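Local coordinates for protein tRNA-splicing endonuclease (Sulfolobus tokodaii, PDB 2CV8) that probably cuts introns out of precursor tRNA at both splice sites, leaving 2',3'-cyclic phosphate and 5'-hydroxyl ends, at residues S49-V54 with R88-V93; G53-K58 with D96-G101; I84-I89 with G111-V116. One frame throughout, in Å; residues are numbered along the deposited sequence.

Interaction 1. Residues S49-V54 with R88-V93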
ATOM      1  N   SER B  49     -14.912  17.664 -14.409  1.00 20.82           N
ATOM      2  CA  SER B  49     -14.209  16.575 -15.061  1.00 15.51           C
ATOM      3  C   SER B  49     -15.259  15.534 -15.426  1.00 22.51           C
ATOM      4  O   SER B  49     -16.360  15.540 -14.862  1.00 21.47           O
ATOM      5  CB  SER B  49     -13.192  15.963 -14.106  1.00  6.01           C
ATOM      6  OG  SER B  49     -13.819  15.409 -12.964  1.00 22.28           O
ATOM      7  N   LEU B  50     -14.939  14.649 -16.369  1.00 25.24           N
ATOM      8  CA  LEU B  50     -15.896  13.620 -16.753  1.00 25.64           C
ATOM      9  C   LEU B  50     -16.359  12.813 -15.544  1.00 26.51           C
ATOM     10  O   LEU B  50     -17.540  12.483 -15.432  1.00 24.03           O
ATOM     11  CB  LEU B  50     -15.297  12.695 -17.809  1.00 31.99           C
ATOM     12  CG  LEU B  50     -15.459  13.235 -19.230  1.00 49.01           C
ATOM     13  CD1 LEU B  50     -14.641  12.412 -20.215  1.00 41.20           C
ATOM     14  CD2 LEU B  50     -16.942  13.221 -19.589  1.00 42.50           C
ATOM     15  N   ILE B  51     -15.437  12.507 -14.634  1.00 29.22           N
ATOM     16  CA  ILE B  51     -15.791  11.747 -13.440  1.00 22.41           C
ATOM     17  C   ILE B  51     -16.884  12.473 -12.649  1.00 21.13           C
ATOM     18  O   ILE B  51     -17.857  11.857 -12.223  1.00 18.94           O
ATOM     19  CB  ILE B  51     -14.552  11.505 -12.555  1.00 20.58           C
ATOM     20  CG1 ILE B  51     -13.639  10.488 -13.234  1.00 14.90           C
ATOM     21  CG2 ILE B  51     -14.950  10.967 -11.203  1.00  3.61           C
ATOM     22  CD1 ILE B  51     -12.383  10.196 -12.456  1.00 26.17           C
ATOM     23  N   GLU B  52     -16.727  13.779 -12.462  1.00 17.26           N
ATOM     24  CA  GLU B  52     -17.720  14.567 -11.745  1.00 12.52           C
ATOM     25  C   GLU B  52     -19.025  14.670 -12.548  1.00 21.30           C
ATOM     26  O   GLU B  52     -20.125  14.474 -12.016  1.00 12.49           O
ATOM     27  CB  GLU B  52     -17.194  15.977 -11.487  1.00 26.96           C
ATOM     28  CG  GLU B  52     -16.024  16.033 -10.551  1.00 27.21           C
ATOM     29  CD  GLU B  52     -15.647  17.449 -10.204  1.00 38.56           C
ATOM     30  OE1 GLU B  52     -15.254  18.200 -11.119  1.00 12.24           O
ATOM     31  OE2 GLU B  52     -15.747  17.814  -9.015  1.00 42.13           O
ATOM     32  N   GLY B  53     -18.896  14.994 -13.832  1.00 33.11           N
ATOM     33  CA  GLY B  53     -20.066  15.121 -14.678  1.00 31.42           C
ATOM     34  C   GLY B  53     -20.905  13.855 -14.756  1.00 33.90           C
ATOM     35  O   GLY B  53     -22.134  13.904 -14.665  1.00 32.88           O
ATOM     36  N   VAL B  54     -20.240  12.719 -14.938  1.00 29.11           N
ATOM     37  CA  VAL B  54     -20.934  11.449 -15.032  1.00 31.40           C
ATOM     38  C   VAL B  54     -21.666  11.184 -13.716  1.00 34.32           C
ATOM     39  O   VAL B  54     -22.791  10.683 -13.715  1.00 35.82           O
ATOM     40  CB  VAL B  54     -19.935  10.286 -15.363  1.00 37.48           C
ATOM     41  CG1 VAL B  54     -20.643   8.932 -15.304  1.00 38.24           C
ATOM     42  CG2 VAL B  54     -19.354  10.488 -16.758  1.00 22.03           C
ATOM     43  N   ARG B  88     -12.682   3.629 -15.210  1.00 22.07           N
ATOM     44  CA  ARG B  88     -13.505   2.681 -14.469  1.00 23.79           C
ATOM     45  C   ARG B  88     -13.173   2.624 -12.983  1.00 27.68           C
ATOM     46  O   ARG B  88     -14.070   2.745 -12.138  1.00 29.86           O
ATOM     47  CB  ARG B  88     -13.396   1.270 -15.056  1.00 42.85           C
ATOM     48  CG  ARG B  88     -14.121   1.073 -16.372  1.00 54.27           C
ATOM     49  CD  ARG B  88     -14.458  -0.397 -16.584  1.00 55.42           C
ATOM     50  NE  ARG B  88     -15.080  -0.632 -17.882  1.00 66.51           N
ATOM     51  CZ  ARG B  88     -14.416  -0.671 -19.033  1.00 65.50           C
ATOM     52  NH1 ARG B  88     -13.099  -0.498 -19.047  1.00 71.21           N
ATOM     53  NH2 ARG B  88     -15.069  -0.873 -20.171  1.00 69.96           N
ATOM     54  N   ILE B  89     -11.899   2.451 -12.646  1.00 16.57           N
ATOM     55  CA  ILE B  89     -11.563   2.362 -11.239  1.00 23.71           C
ATOM     56  C   ILE B  89     -11.674   3.706 -10.560  1.00 27.66           C
ATOM     57  O   ILE B  89     -12.032   3.769  -9.376  1.00 26.67           O
ATOM     58  CB  ILE B  89     -10.156   1.772 -11.010  1.00 24.73           C
ATOM     59  CG1 ILE B  89      -9.088   2.666 -11.616  1.00 35.00           C
ATOM     60  CG2 ILE B  89     -10.080   0.400 -11.623  1.00 26.03           C
ATOM     61  CD1 ILE B  89      -7.683   2.236 -11.250  1.00 55.12           C
ATOM     62  N   LEU B  90     -11.385   4.778 -11.304  1.00 22.91           N
ATOM     63  CA  LEU B  90     -11.465   6.132 -10.749  1.00 24.83           C
ATOM     64  C   LEU B  90     -12.900   6.558 -10.459  1.00 23.50           C
ATOM     65  O   LEU B  90     -13.175   7.175  -9.430  1.00 30.19           O
ATOM     66  CB  LEU B  90     -10.819   7.148 -11.694  1.00 11.54           C
ATOM     67  CG  LEU B  90      -9.288   7.131 -11.767  1.00 16.41           C
ATOM     68  CD1 LEU B  90      -8.832   8.089 -12.828  1.00  2.42           C
ATOM     69  CD2 LEU B  90      -8.683   7.481 -10.420  1.00  5.66           C
ATOM     70  N   TYR B  91     -13.819   6.229 -11.360  1.00 27.38           N
ATOM     71  CA  TYR B  91     -15.211   6.587 -11.142  1.00 25.99           C
ATOM     72  C   TYR B  91     -15.794   5.725 -10.020  1.00 25.00           C
ATOM     73  O   TYR B  91     -16.631   6.178  -9.238  1.00 37.78           O
ATOM     74  CB  TYR B  91     -16.044   6.406 -12.417  1.00 14.49           C
ATOM     75  CG  TYR B  91     -17.506   6.722 -12.187  1.00 23.87           C
ATOM     76  CD1 TYR B  91     -17.948   8.045 -12.074  1.00 22.09           C
ATOM     77  CD2 TYR B  91     -18.436   5.698 -11.982  1.00 17.63           C
ATOM     78  CE1 TYR B  91     -19.280   8.339 -11.759  1.00 23.60           C
ATOM     79  CE2 TYR B  91     -19.760   5.982 -11.661  1.00 26.42           C
ATOM     80  CZ  TYR B  91     -20.177   7.304 -11.552  1.00 33.83           C
ATOM     81  OH  TYR B  91     -21.489   7.578 -11.234  1.00 24.62           O
ATOM     82  N   SER B  92     -15.351   4.478  -9.941  1.00 21.11           N
ATOM     83  CA  SER B  92     -15.843   3.582  -8.904  1.00 20.25           C
ATOM     84  C   SER B  92     -15.538   4.122  -7.517  1.00 18.81           C
ATOM     85  O   SER B  92     -16.412   4.109  -6.646  1.00 14.96           O
ATOM     86  CB  SER B  92     -15.243   2.181  -9.068  1.00 18.15           C
ATOM     87  OG  SER B  92     -15.748   1.559 -10.240  1.00 30.39           O
ATOM     88  N   VAL B  93     -14.313   4.603  -7.309  1.00 21.70           N
ATOM     89  CA  VAL B  93     -13.960   5.153  -6.003  1.00 29.38           C
ATOM     90  C   VAL B  93     -14.615   6.527  -5.828  1.00 27.74           C
ATOM     91  O   VAL B  93     -15.130   6.842  -4.750  1.00 28.78           O
ATOM     92  CB  VAL B  93     -12.420   5.314  -5.807  1.00 26.39           C
ATOM     93  CG1 VAL B  93     -12.126   5.806  -4.388  1.00 23.39           C
ATOM     94  CG2 VAL B  93     -11.706   3.998  -6.034  1.00 16.09           C
TER
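On the helix that brings Y91 against I51, R88 O is gripped by two donors of S92. S92 N donates to R88 O at 3.1 Å. The hydroxyl bond is shorter, 2.8 Å from S92 OG to R88 O, and comes from the opposite face of the carbonyl plane. The contact itself is a helix-helix packing. Helix 50-58 of the N-terminal domain lies across helix 87-99 of the catalytic C-terminal domain. The short segment axes pass 10.0 Å apart with a crossing angle of -52°. No hydrogen bond runs between 49-54 and 88-93, and the touching residues are buried. At the start of helix 50-58, S49 and E52 form a capping box, with weak bonds. Y91 fills one side of the contact. V54 CG1 meets its ring obliquely, 3.8 Å from Y91 CE1. I51 O lies in the plane of the ring, at the edge, 3.8 Å from Y91 CD1. An alanine in place of Y91 is likely to leave a gap beside V54 CG1 and I51 O. F73 of helix 73-83 touches both V54 and Y91. I51 carries the other side. Its CG1 stands beside the backbone N (chi1 -72°), and the extended branch carries CD1 to 3.5 Å from L90 CB.

Interaction 2. Residues G53-K58 with D96-G101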
ATOM      1  N   GLY B  53     -18.896  14.994 -13.832  1.00 33.11           N
ATOM      2  CA  GLY B  53     -20.066  15.121 -14.678  1.00 31.42           C
ATOM      3  C   GLY B  53     -20.905  13.855 -14.756  1.00 33.90           C
ATOM      4  O   GLY B  53     -22.134  13.904 -14.665  1.00 32.88           O
ATOM      5  N   VAL B  54     -20.240  12.719 -14.938  1.00 29.11           N
ATOM      6  CA  VAL B  54     -20.934  11.449 -15.032  1.00 31.40           C
ATOM      7  C   VAL B  54     -21.666  11.184 -13.716  1.00 34.32           C
ATOM      8  O   VAL B  54     -22.791  10.683 -13.715  1.00 35.82           O
ATOM      9  CB  VAL B  54     -19.935  10.286 -15.363  1.00 37.48           C
ATOM     10  CG1 VAL B  54     -20.643   8.932 -15.304  1.00 38.24           C
ATOM     11  CG2 VAL B  54     -19.354  10.488 -16.758  1.00 22.03           C
ATOM     12  N   TYR B  55     -21.037  11.534 -12.596  1.00 34.32           N
ATOM     13  CA  TYR B  55     -21.667  11.332 -11.294  1.00 32.80           C
ATOM     14  C   TYR B  55     -22.933  12.177 -11.182  1.00 37.56           C
ATOM     15  O   TYR B  55     -24.016  11.650 -10.893  1.00 32.61           O
ATOM     16  CB  TYR B  55     -20.714  11.709 -10.155  1.00 26.45           C
ATOM     17  CG  TYR B  55     -21.315  11.468  -8.785  1.00 29.43           C
ATOM     18  CD1 TYR B  55     -21.722  10.192  -8.402  1.00 32.89           C
ATOM     19  CD2 TYR B  55     -21.518  12.519  -7.890  1.00 29.26           C
ATOM     20  CE1 TYR B  55     -22.320   9.962  -7.169  1.00 20.67           C
ATOM     21  CE2 TYR B  55     -22.121  12.301  -6.649  1.00 25.74           C
ATOM     22  CZ  TYR B  55     -22.518  11.015  -6.301  1.00 25.59           C
ATOM     23  OH  TYR B  55     -23.121  10.771  -5.096  1.00 31.28           O
ATOM     24  N   LEU B  56     -22.790  13.486 -11.413  1.00 19.25           N
ATOM     25  CA  LEU B  56     -23.915  14.410 -11.338  1.00 22.22           C
ATOM     26  C   LEU B  56     -25.066  14.023 -12.266  1.00 27.61           C
ATOM     27  O   LEU B  56     -26.243  14.150 -11.902  1.00 25.38           O
ATOM     28  CB  LEU B  56     -23.451  15.832 -11.648  1.00  9.58           C
ATOM     29  CG  LEU B  56     -22.504  16.418 -10.597  1.00 20.39           C
ATOM     30  CD1 LEU B  56     -22.104  17.835 -10.999  1.00 16.98           C
ATOM     31  CD2 LEU B  56     -23.182  16.412  -9.227  1.00  2.42           C
ATOM     32  N   VAL B  57     -24.737  13.562 -13.465  1.00 24.40           N
ATOM     33  CA  VAL B  57     -25.774  13.142 -14.391  1.00 20.50           C
ATOM     34  C   VAL B  57     -26.543  11.989 -13.749  1.00 23.15           C
ATOM     35  O   VAL B  57     -27.770  12.016 -13.665  1.00 22.86           O
ATOM     36  CB  VAL B  57     -25.178  12.665 -15.724  1.00 25.73           C
ATOM     37  CG1 VAL B  57     -26.203  11.827 -16.473  1.00  4.98           C
ATOM     38  CG2 VAL B  57     -24.741  13.867 -16.561  1.00  6.65           C
ATOM     39  N   LYS B  58     -25.809  10.980 -13.293  1.00 24.83           N
ATOM     40  CA  LYS B  58     -26.410   9.820 -12.657  1.00 27.51           C
ATOM     41  C   LYS B  58     -27.251  10.241 -11.458  1.00 26.32           C
ATOM     42  O   LYS B  58     -28.237   9.587 -11.125  1.00 35.47           O
ATOM     43  CB  LYS B  58     -25.318   8.852 -12.204  1.00 31.96           C
ATOM     44  CG  LYS B  58     -25.816   7.595 -11.514  1.00 32.83           C
ATOM     45  CD  LYS B  58     -24.686   6.971 -10.706  1.00 44.47           C
ATOM     46  CE  LYS B  58     -25.135   5.738  -9.933  1.00 53.95           C
ATOM     47  NZ  LYS B  58     -25.340   4.558 -10.815  1.00 45.41           N
ATOM     48  N   ASP B  96     -18.366   5.830  -5.040  1.00 29.63           N
ATOM     49  CA  ASP B  96     -18.499   5.165  -3.752  1.00 20.54           C
ATOM     50  C   ASP B  96     -18.239   6.133  -2.614  1.00 24.09           C
ATOM     51  O   ASP B  96     -19.006   6.203  -1.655  1.00 27.11           O
ATOM     52  CB  ASP B  96     -17.524   3.992  -3.678  1.00 21.54           C
ATOM     53  CG  ASP B  96     -17.650   3.183  -2.381  1.00 33.91           C
ATOM     54  OD1 ASP B  96     -16.810   3.366  -1.470  1.00 18.55           O
ATOM     55  OD2 ASP B  96     -18.582   2.355  -2.280  1.00 30.04           O
ATOM     56  N   LEU B  97     -17.158   6.890  -2.721  1.00 17.22           N
ATOM     57  CA  LEU B  97     -16.829   7.837  -1.684  1.00 19.63           C
ATOM     58  C   LEU B  97     -17.835   8.967  -1.642  1.00 23.93           C
ATOM     59  O   LEU B  97     -18.252   9.410  -0.569  1.00 21.17           O
ATOM     60  CB  LEU B  97     -15.425   8.390  -1.897  1.00 22.75           C
ATOM     61  CG  LEU B  97     -14.299   7.409  -1.554  1.00 27.89           C
ATOM     62  CD1 LEU B  97     -12.958   8.127  -1.596  1.00 20.18           C
ATOM     63  CD2 LEU B  97     -14.532   6.830  -0.167  1.00 26.80           C
ATOM     64  N   ARG B  98     -18.232   9.431  -2.815  1.00 29.23           N
ATOM     65  CA  ARG B  98     -19.187  10.519  -2.886  1.00 34.65           C
ATOM     66  C   ARG B  98     -20.533  10.045  -2.322  1.00 34.37           C
ATOM     67  O   ARG B  98     -21.186  10.744  -1.545  1.00 33.43           O
ATOM     68  CB  ARG B  98     -19.341  10.962  -4.338  1.00 22.45           C
ATOM     69  CG  ARG B  98     -19.726  12.397  -4.486  1.00 23.94           C
ATOM     70  CD  ARG B  98     -18.537  13.319  -4.308  1.00 26.24           C
ATOM     71  NE  ARG B  98     -18.982  14.643  -3.881  1.00 33.82           N
ATOM     72  CZ  ARG B  98     -18.301  15.771  -4.054  1.00 26.33           C
ATOM     73  NH1 ARG B  98     -17.128  15.770  -4.658  1.00 43.48           N
ATOM     74  NH2 ARG B  98     -18.798  16.906  -3.611  1.00 18.36           N
ATOM     75  N   GLU B  99     -20.926   8.833  -2.701  1.00 38.31           N
ATOM     76  CA  GLU B  99     -22.184   8.253  -2.253  1.00 37.25           C
ATOM     77  C   GLU B  99     -22.207   8.078  -0.742  1.00 30.00           C
ATOM     78  O   GLU B  99     -23.272   8.078  -0.125  1.00 38.14           O
ATOM     79  CB  GLU B  99     -22.411   6.908  -2.942  1.00 10.72           C
ATOM     80  CG  GLU B  99     -23.876   6.527  -3.063  1.00 40.81           C
ATOM     81  CD  GLU B  99     -24.665   7.473  -3.954  1.00 30.32           C
ATOM     82  OE1 GLU B  99     -25.904   7.348  -4.011  1.00 43.98           O
ATOM     83  OE2 GLU B  99     -24.052   8.340  -4.604  1.00 28.62           O
ATOM     84  N   LYS B 100     -21.027   7.935  -0.151  1.00 36.80           N
ATOM     85  CA  LYS B 100     -20.904   7.773   1.294  1.00 36.84           C
ATOM     86  C   LYS B 100     -20.899   9.113   2.015  1.00 34.88           C
ATOM     87  O   LYS B 100     -20.762   9.167   3.237  1.00 39.01           O
ATOM     88  CB  LYS B 100     -19.634   6.987   1.646  1.00 26.92           C
ATOM     89  CG  LYS B 100     -19.783   5.504   1.421  1.00 40.28           C
ATOM     90  CD  LYS B 100     -18.514   4.724   1.715  1.00 46.62           C
ATOM     91  CE  LYS B 100     -18.703   3.256   1.328  1.00 37.31           C
ATOM     92  NZ  LYS B 100     -17.455   2.465   1.457  1.00 37.00           N
ATOM     93  N   GLY B 101     -21.026  10.195   1.257  1.00 24.11           N
ATOM     94  CA  GLY B 101     -21.073  11.504   1.877  1.00 25.95           C
ATOM     95  C   GLY B 101     -19.804  12.323   1.977  1.00 23.77           C
ATOM     96  O   GLY B 101     -19.844  13.438   2.491  1.00 28.74           O
TER
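The Y55 ring has the aliphatic start of R98 over one face and the carboxylate of E99 at its edge. R98 CB sits 4.1 Å from the ring centroid of Y55, 27° off the normal, a CH-pi contact. The R98 chain bends at chi2 (79°). The guanidinium is therefore led away from Y55, its plane 38° from the ring, and forms a cation-pi pair with Y27 instead. E99 OE2 lies in the ring plane and accepts a hydrogen bond from the phenol, 2.6 Å from Y55 OH to E99 OE2. The carboxylate stands nearly perpendicular to the ring, and the hydroxyl meets E99 OE2 almost along its C-O bond. This is the far end of the packing between helix 50-58 and helix 87-99, still at the join of the two domains. The side chain of R98 is about 8 Å from that of Y117, a predicted active-site residue. Helix 87-99 then ends in a Schellman motif, with G101 at positive phi. G101 N returns to R98 O at 2.9 Å. K100 pairs with D96 and also forms a salt bridge with the C-terminal carboxylate of M180 of the second subunit. E99 itself is exposed and has a second partner, because its OE1 makes a salt bridge to K59. Phenol and ammonium together would probably favour the ionised carboxylate, and their two bonds, one to each oxygen, probably fix its direction.

Interaction 3. Residues I84-I89 with G111-V116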
ATOM      1  N   ILE B  84     -10.572   9.114 -20.541  1.00 47.93           N
ATOM      2  CA  ILE B  84      -9.802   9.052 -19.304  1.00 46.79           C
ATOM      3  C   ILE B  84      -9.200   7.697 -18.917  1.00 45.01           C
ATOM      4  O   ILE B  84      -9.913   6.706 -18.764  1.00 49.22           O
ATOM      5  CB  ILE B  84     -10.671   9.572 -18.115  1.00 57.89           C
ATOM      6  CG1 ILE B  84     -10.643  11.104 -18.062  1.00 61.19           C
ATOM      7  CG2 ILE B  84     -10.171   9.008 -16.797  1.00 63.48           C
ATOM      8  CD1 ILE B  84     -11.292  11.799 -19.234  1.00 58.02           C
ATOM      9  N   PRO B  85      -7.868   7.641 -18.749  1.00 45.38           N
ATOM     10  CA  PRO B  85      -7.200   6.391 -18.365  1.00 43.83           C
ATOM     11  C   PRO B  85      -7.604   6.031 -16.934  1.00 39.20           C
ATOM     12  O   PRO B  85      -7.644   6.895 -16.059  1.00 36.13           O
ATOM     13  CB  PRO B  85      -5.710   6.744 -18.459  1.00 46.53           C
ATOM     14  CG  PRO B  85      -5.668   7.857 -19.460  1.00 36.43           C
ATOM     15  CD  PRO B  85      -6.878   8.681 -19.085  1.00 49.31           C
ATOM     16  N   ARG B  86      -7.894   4.762 -16.695  1.00 31.71           N
ATOM     17  CA  ARG B  86      -8.304   4.305 -15.364  1.00 38.89           C
ATOM     18  C   ARG B  86      -9.677   4.856 -14.965  1.00 37.17           C
ATOM     19  O   ARG B  86     -10.044   4.868 -13.783  1.00 38.69           O
ATOM     20  CB  ARG B  86      -7.258   4.704 -14.320  1.00 32.10           C
ATOM     21  CG  ARG B  86      -5.881   4.087 -14.550  1.00 37.21           C
ATOM     22  CD  ARG B  86      -4.827   4.803 -13.724  1.00 41.49           C
ATOM     23  NE  ARG B  86      -5.151   4.780 -12.300  1.00 48.40           N
ATOM     24  CZ  ARG B  86      -5.036   5.830 -11.489  1.00 48.12           C
ATOM     25  NH1 ARG B  86      -4.604   6.997 -11.959  1.00 34.08           N
ATOM     26  NH2 ARG B  86      -5.358   5.712 -10.204  1.00 37.59           N
ATOM     27  N   PHE B  87     -10.446   5.286 -15.961  1.00 26.37           N
ATOM     28  CA  PHE B  87     -11.761   5.835 -15.705  1.00 19.52           C
ATOM     29  C   PHE B  87     -12.638   4.914 -14.866  1.00 16.62           C
ATOM     30  O   PHE B  87     -13.274   5.374 -13.921  1.00 18.44           O
ATOM     31  CB  PHE B  87     -12.492   6.152 -17.011  1.00 18.78           C
ATOM     32  CG  PHE B  87     -13.844   6.790 -16.800  1.00 33.19           C
ATOM     33  CD1 PHE B  87     -13.965   8.175 -16.646  1.00 26.88           C
ATOM     34  CD2 PHE B  87     -14.992   5.998 -16.677  1.00 35.53           C
ATOM     35  CE1 PHE B  87     -15.200   8.759 -16.371  1.00 22.15           C
ATOM     36  CE2 PHE B  87     -16.238   6.573 -16.400  1.00 31.46           C
ATOM     37  CZ  PHE B  87     -16.340   7.957 -16.245  1.00 33.91           C
ATOM     38  N   ARG B  88     -12.682   3.629 -15.210  1.00 22.07           N
ATOM     39  CA  ARG B  88     -13.505   2.681 -14.469  1.00 23.79           C
ATOM     40  C   ARG B  88     -13.173   2.624 -12.983  1.00 27.68           C
ATOM     41  O   ARG B  88     -14.070   2.745 -12.138  1.00 29.86           O
ATOM     42  CB  ARG B  88     -13.396   1.270 -15.056  1.00 42.85           C
ATOM     43  CG  ARG B  88     -14.121   1.073 -16.372  1.00 54.27           C
ATOM     44  CD  ARG B  88     -14.458  -0.397 -16.584  1.00 55.42           C
ATOM     45  NE  ARG B  88     -15.080  -0.632 -17.882  1.00 66.51           N
ATOM     46  CZ  ARG B  88     -14.416  -0.671 -19.033  1.00 65.50           C
ATOM     47  NH1 ARG B  88     -13.099  -0.498 -19.047  1.00 71.21           N
ATOM     48  NH2 ARG B  88     -15.069  -0.873 -20.171  1.00 69.96           N
ATOM     49  N   ILE B  89     -11.899   2.451 -12.646  1.00 16.57           N
ATOM     50  CA  ILE B  89     -11.563   2.362 -11.239  1.00 23.71           C
ATOM     51  C   ILE B  89     -11.674   3.706 -10.560  1.00 27.66           C
ATOM     52  O   ILE B  89     -12.032   3.769  -9.376  1.00 26.67           O
ATOM     53  CB  ILE B  89     -10.156   1.772 -11.010  1.00 24.73           C
ATOM     54  CG1 ILE B  89      -9.088   2.666 -11.616  1.00 35.00           C
ATOM     55  CG2 ILE B  89     -10.080   0.400 -11.623  1.00 26.03           C
ATOM     56  CD1 ILE B  89      -7.683   2.236 -11.250  1.00 55.12           C
ATOM     57  N   GLY B 111      -0.168  14.245  -5.280  1.00 21.03           N
ATOM     58  CA  GLY B 111       0.347  13.005  -5.836  1.00 21.42           C
ATOM     59  C   GLY B 111      -0.540  11.812  -5.531  1.00 20.06           C
ATOM     60  O   GLY B 111      -0.069  10.753  -5.115  1.00 30.92           O
ATOM     61  N   ALA B 112      -1.836  11.996  -5.735  1.00 28.57           N
ATOM     62  CA  ALA B 112      -2.820  10.952  -5.505  1.00 34.73           C
ATOM     63  C   ALA B 112      -3.999  11.243  -6.422  1.00 40.01           C
ATOM     64  O   ALA B 112      -4.041  12.290  -7.070  1.00 50.68           O
ATOM     65  CB  ALA B 112      -3.269  10.966  -4.057  1.00 20.63           C
ATOM     66  N   ASP B 113      -4.954  10.322  -6.483  1.00 37.42           N
ATOM     67  CA  ASP B 113      -6.118  10.516  -7.334  1.00 31.05           C
ATOM     68  C   ASP B 113      -7.115  11.471  -6.704  1.00 35.49           C
ATOM     69  O   ASP B 113      -7.584  12.403  -7.351  1.00 47.25           O
ATOM     70  CB  ASP B 113      -6.803   9.182  -7.619  1.00 23.84           C
ATOM     71  CG  ASP B 113      -5.942   8.255  -8.445  1.00 35.14           C
ATOM     72  OD1 ASP B 113      -5.423   8.712  -9.494  1.00 28.49           O
ATOM     73  OD2 ASP B 113      -5.791   7.072  -8.049  1.00 34.61           O
ATOM     74  N   PHE B 114      -7.428  11.253  -5.436  1.00 38.13           N
ATOM     75  CA  PHE B 114      -8.400  12.104  -4.773  1.00 31.30           C
ATOM     76  C   PHE B 114      -7.965  12.679  -3.439  1.00 27.86           C
ATOM     77  O   PHE B 114      -7.074  12.149  -2.772  1.00 39.16           O
ATOM     78  CB  PHE B 114      -9.698  11.324  -4.554  1.00 15.39           C
ATOM     79  CG  PHE B 114     -10.228  10.670  -5.791  1.00  8.57           C
ATOM     80  CD1 PHE B 114     -10.338   9.279  -5.861  1.00  7.25           C
ATOM     81  CD2 PHE B 114     -10.632  11.441  -6.887  1.00  2.42           C
ATOM     82  CE1 PHE B 114     -10.848   8.655  -7.012  1.00  2.42           C
ATOM     83  CE2 PHE B 114     -11.143  10.834  -8.040  1.00  4.39           C
ATOM     84  CZ  PHE B 114     -11.249   9.441  -8.103  1.00  4.35           C
ATOM     85  N   ALA B 115      -8.614  13.782  -3.071  1.00 23.76           N
ATOM     86  CA  ALA B 115      -8.401  14.450  -1.792  1.00 18.28           C
ATOM     87  C   ALA B 115      -9.794  14.401  -1.162  1.00 20.14           C
ATOM     88  O   ALA B 115     -10.653  15.224  -1.460  1.00 22.19           O
ATOM     89  CB  ALA B 115      -7.966  15.870  -1.998  1.00  2.42           C
ATOM     90  N   VAL B 116     -10.018  13.410  -0.309  1.00 22.19           N
ATOM     91  CA  VAL B 116     -11.308  13.227   0.328  1.00 27.50           C
ATOM     92  C   VAL B 116     -11.448  14.013   1.628  1.00 33.04           C
ATOM     93  O   VAL B 116     -10.553  13.998   2.474  1.00 37.09           O
ATOM     94  CB  VAL B 116     -11.552  11.735   0.597  1.00 15.15           C
ATOM     95  CG1 VAL B 116     -12.969  11.509   1.033  1.00 21.55           C
ATOM     96  CG2 VAL B 116     -11.255  10.933  -0.657  1.00 20.55           C
TER
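The N-cap turn of helix 87-99 is tied to the beta bulge at D113 and F114 by an ion pair between R86 and D113. The two side chains come from opposite directions. R86 grips the carboxylate end-on with both terminal nitrogens. R86 NH2 reaches D113 OD2 at 2.6 Å, and R86 NH1 reaches D113 OD1 at 3.1 Å. Both oxygens are met on the syn side. Each lies close to the guanidinium plane, but the two planes are 37° apart, which makes the fork twisted. R86 NH2 also makes a weak bond to D113 OD1. A bend at chi3 (57°) in the R86 chain turns the guanidinium to face the carboxylate. R86 itself sits at the third position of a type II turn from I84 to F87, closed by F87 N to I84 O at 3.2 Å. D113 and F114 both face V130, forming a classic beta bulge in the sheet of the catalytic domain. The pair is braced by the next strand. A132 N donates to D113 OD2, and A132 O accepts from R86 NH2. D113 CB lies over one face of the F114 ring, 3.9 Å from its plane, offset toward the rim.

Overall arrangement
After the first strands and helix 15-25, the chain reaches helix 50-58, which supplies one side of interactions 1 and 2. It then runs through strands 63-66 and 69-71 and helix 73-83 before the turn at 84-87. Interaction 1 closes this loop on the first half of helix 87-99. Interaction 2 closes a slightly longer one on its last turn. Together they join the N-terminal domain to the catalytic domain along one helix pair. Interaction 3 starts where helix 87-99 begins and closes on 111-116, so its loop crosses that of interaction 2. It ties the same helix to the catalytic sheet. L90 links interactions 1 and 3, touching both P85 and D113.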